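PDB 6NL1: mitochondrial edited mRNA stability factor 1 from Trypanosoma brucei, which probably processes the 5' ends of mitochondrial mRNAs as a Nudix-family protein and, as its name suggests, stabilises edited transcripts. Local coordinates for residues R249-E252 / A253-T257. Sequence-based numbering, arbitrary orientation.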
loop_
_atom_site.group_PDB
_atom_site.type_symbol
_atom_site.label_atom_id
_atom_site.label_comp_id
_atom_site.label_asym_id
_atom_site.label_seq_id
_atom_site.Cartn_x
_atom_site.Cartn_y
_atom_site.Cartn_z
ATOM N N ARG A 249 0.300 -14.226 6.373
ATOM C CA ARG A 249 -0.096 -13.642 7.655
ATOM C C ARG A 249 0.502 -12.240 7.814
ATOM O O ARG A 249 1.520 -11.921 7.201
ATOM C CB ARG A 249 0.342 -14.546 8.810
ATOM C CG ARG A 249 -0.438 -15.853 8.915
ATOM C CD ARG A 249 0.059 -16.745 10.058
ATOM N NE ARG A 249 0.183 -16.011 11.315
ATOM C CZ ARG A 249 -0.834 -15.712 12.120
ATOM N NH1 ARG A 249 -2.071 -16.079 11.802
ATOM N NH2 ARG A 249 -0.615 -15.037 13.243
ATOM N N TYR A 250 -0.134 -11.413 8.641
ATOM C CA TYR A 250 0.257 -10.008 8.826
ATOM C C TYR A 250 1.705 -9.805 9.263
ATOM O O TYR A 250 2.460 -9.056 8.633
ATOM C CB TYR A 250 -0.668 -9.328 9.836
ATOM C CG TYR A 250 -2.099 -9.249 9.382
ATOM C CD1 TYR A 250 -3.146 -9.304 10.290
ATOM C CD2 TYR A 250 -2.403 -9.120 8.039
ATOM C CE1 TYR A 250 -4.463 -9.229 9.863
ATOM C CE2 TYR A 250 -3.703 -9.047 7.609
ATOM C CZ TYR A 250 -4.728 -9.098 8.514
ATOM O OH TYR A 250 -6.016 -9.020 8.055
ATOM N N LYS A 251 2.089 -10.462 10.349
ATOM C CA LYS A 251 3.437 -10.284 10.880
ATOM C C LYS A 251 4.488 -10.799 9.896
ATOM O O LYS A 251 5.515 -10.160 9.667
ATOM C CB LYS A 251 3.581 -10.976 12.235
ATOM C CG LYS A 251 4.886 -10.632 12.939
ATOM C CD LYS A 251 5.097 -11.492 14.175
ATOM C CE LYS A 251 4.329 -10.954 15.365
ATOM N NZ LYS A 251 4.776 -11.646 16.614
ATOM N N GLU A 252 4.210 -11.957 9.310
ATOM C CA GLU A 252 5.070 -12.540 8.285
ATOM C C GLU A 252 5.317 -11.515 7.170
ATOM O O GLU A 252 6.444 -11.337 6.711
ATOM C CB GLU A 252 4.391 -13.798 7.729
ATOM C CG GLU A 252 5.158 -14.567 6.681
ATOM C CD GLU A 252 4.358 -15.753 6.127
ATOM O OE1 GLU A 252 3.190 -15.968 6.556
ATOM O OE2 GLU A 252 4.902 -16.468 5.253
ATOM N N ALA A 253 4.257 -10.837 6.739
ATOM C CA ALA A 253 4.377 -9.829 5.688
ATOM C C ALA A 253 5.187 -8.620 6.172
ATOM O O ALA A 253 6.024 -8.090 5.437
ATOM C CB ALA A 253 2.996 -9.397 5.199
ATOM N N ALA A 254 4.944 -8.186 7.411
ATOM C CA ALA A 254 5.706 -7.067 7.970
ATOM C C ALA A 254 7.199 -7.394 7.991
ATOM O O ALA A 254 8.032 -6.580 7.610
ATOM C CB ALA A 254 5.220 -6.718 9.377
ATOM N N ILE A 255 7.525 -8.597 8.445
ATOM C CA ILE A 255 8.919 -9.001 8.569
ATOM C C ILE A 255 9.590 -9.137 7.202
ATOM O O ILE A 255 10.712 -8.672 7.007
ATOM C CB ILE A 255 9.053 -10.305 9.388
ATOM C CG1 ILE A 255 8.625 -10.056 10.844
ATOM C CG2 ILE A 255 10.482 -10.843 9.328
ATOM C CD1 ILE A 255 8.529 -11.320 11.688
ATOM N N ARG A 256 8.892 -9.757 6.255
ATOM C CA ARG A 256 9.425 -9.947 4.908
ATOM C C ARG A 256 9.670 -8.606 4.220
ATOM O O ARG A 256 10.723 -8.383 3.624
ATOM C CB ARG A 256 8.459 -10.789 4.061
ATOM C CG ARG A 256 8.843 -10.882 2.567
ATOM C CD ARG A 256 7.801 -11.673 1.744
ATOM N NE ARG A 256 6.459 -11.091 1.848
ATOM C CZ ARG A 256 6.024 -10.066 1.117
ATOM N NH1 ARG A 256 6.811 -9.498 0.207
ATOM N NH2 ARG A 256 4.797 -9.605 1.290
ATOM N N THR A 257 8.695 -7.709 4.303
ATOM C CA THR A 257 8.788 -6.457 3.563
ATOM C C THR A 257 9.685 -5.433 4.246
ATOM O O THR A 257 10.184 -4.529 3.594
ATOM C CB THR A 257 7.394 -5.862 3.228
ATOM O OG1 THR A 257 6.668 -5.599 4.432
ATOM C CG2 THR A 257 6.601 -6.846 2.362
#
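From R249 to T257 the backbone makes the first turns of an alpha helix: R249, Y250, K251 and E252 each give their carbonyl oxygen to the amide four residues on, at A253, A254, I255 and R256, and the tightest of these bonds, I255 N to K251 O, is 2.8 Å long. The stretch is the start of helix 250-262 in the Nudix domain, with R249 at the N-cap position. The extended side chain of E252 brings OE1 to 3.4 Å from R249 N, a weak hydrogen bond that resembles half of a capping box. On another side of the helix, K251 and I255 run side by side and point the same way. With CG of K251 anti to the backbone N (chi1 -171°), its aliphatic stem meets the isoleucine tip, CG to CD1 at 3.9 Å, while CG1 of I255 packs 3.3 Å from K251 O. The lysine then bends at chi3 (-82°), and its NZ is held by the carbonyls of A268 and V271. A253 and A254 are buried; A254 packs on L203 and F293 of the domain's mixed sheet, its side chain about 7 Å from that of R202, a residue that contacts GDP in another structure of this protein. Y250 projects from the first turn to hydrogen-bond D197 O through its hydroxyl. The guanidinium of R256 forms salt bridges with E248 and E260 rather than with E252, whose OE2 stays 6.6 Å from R256 NE. T257 CG2 lies against one face of that guanidinium, 3.1 Å above its plane but offset toward the rim. A253 O accepts twice, from T257 N at 2.9 Å and from T257 OG1, which arrive from opposite faces of the carbonyl plane.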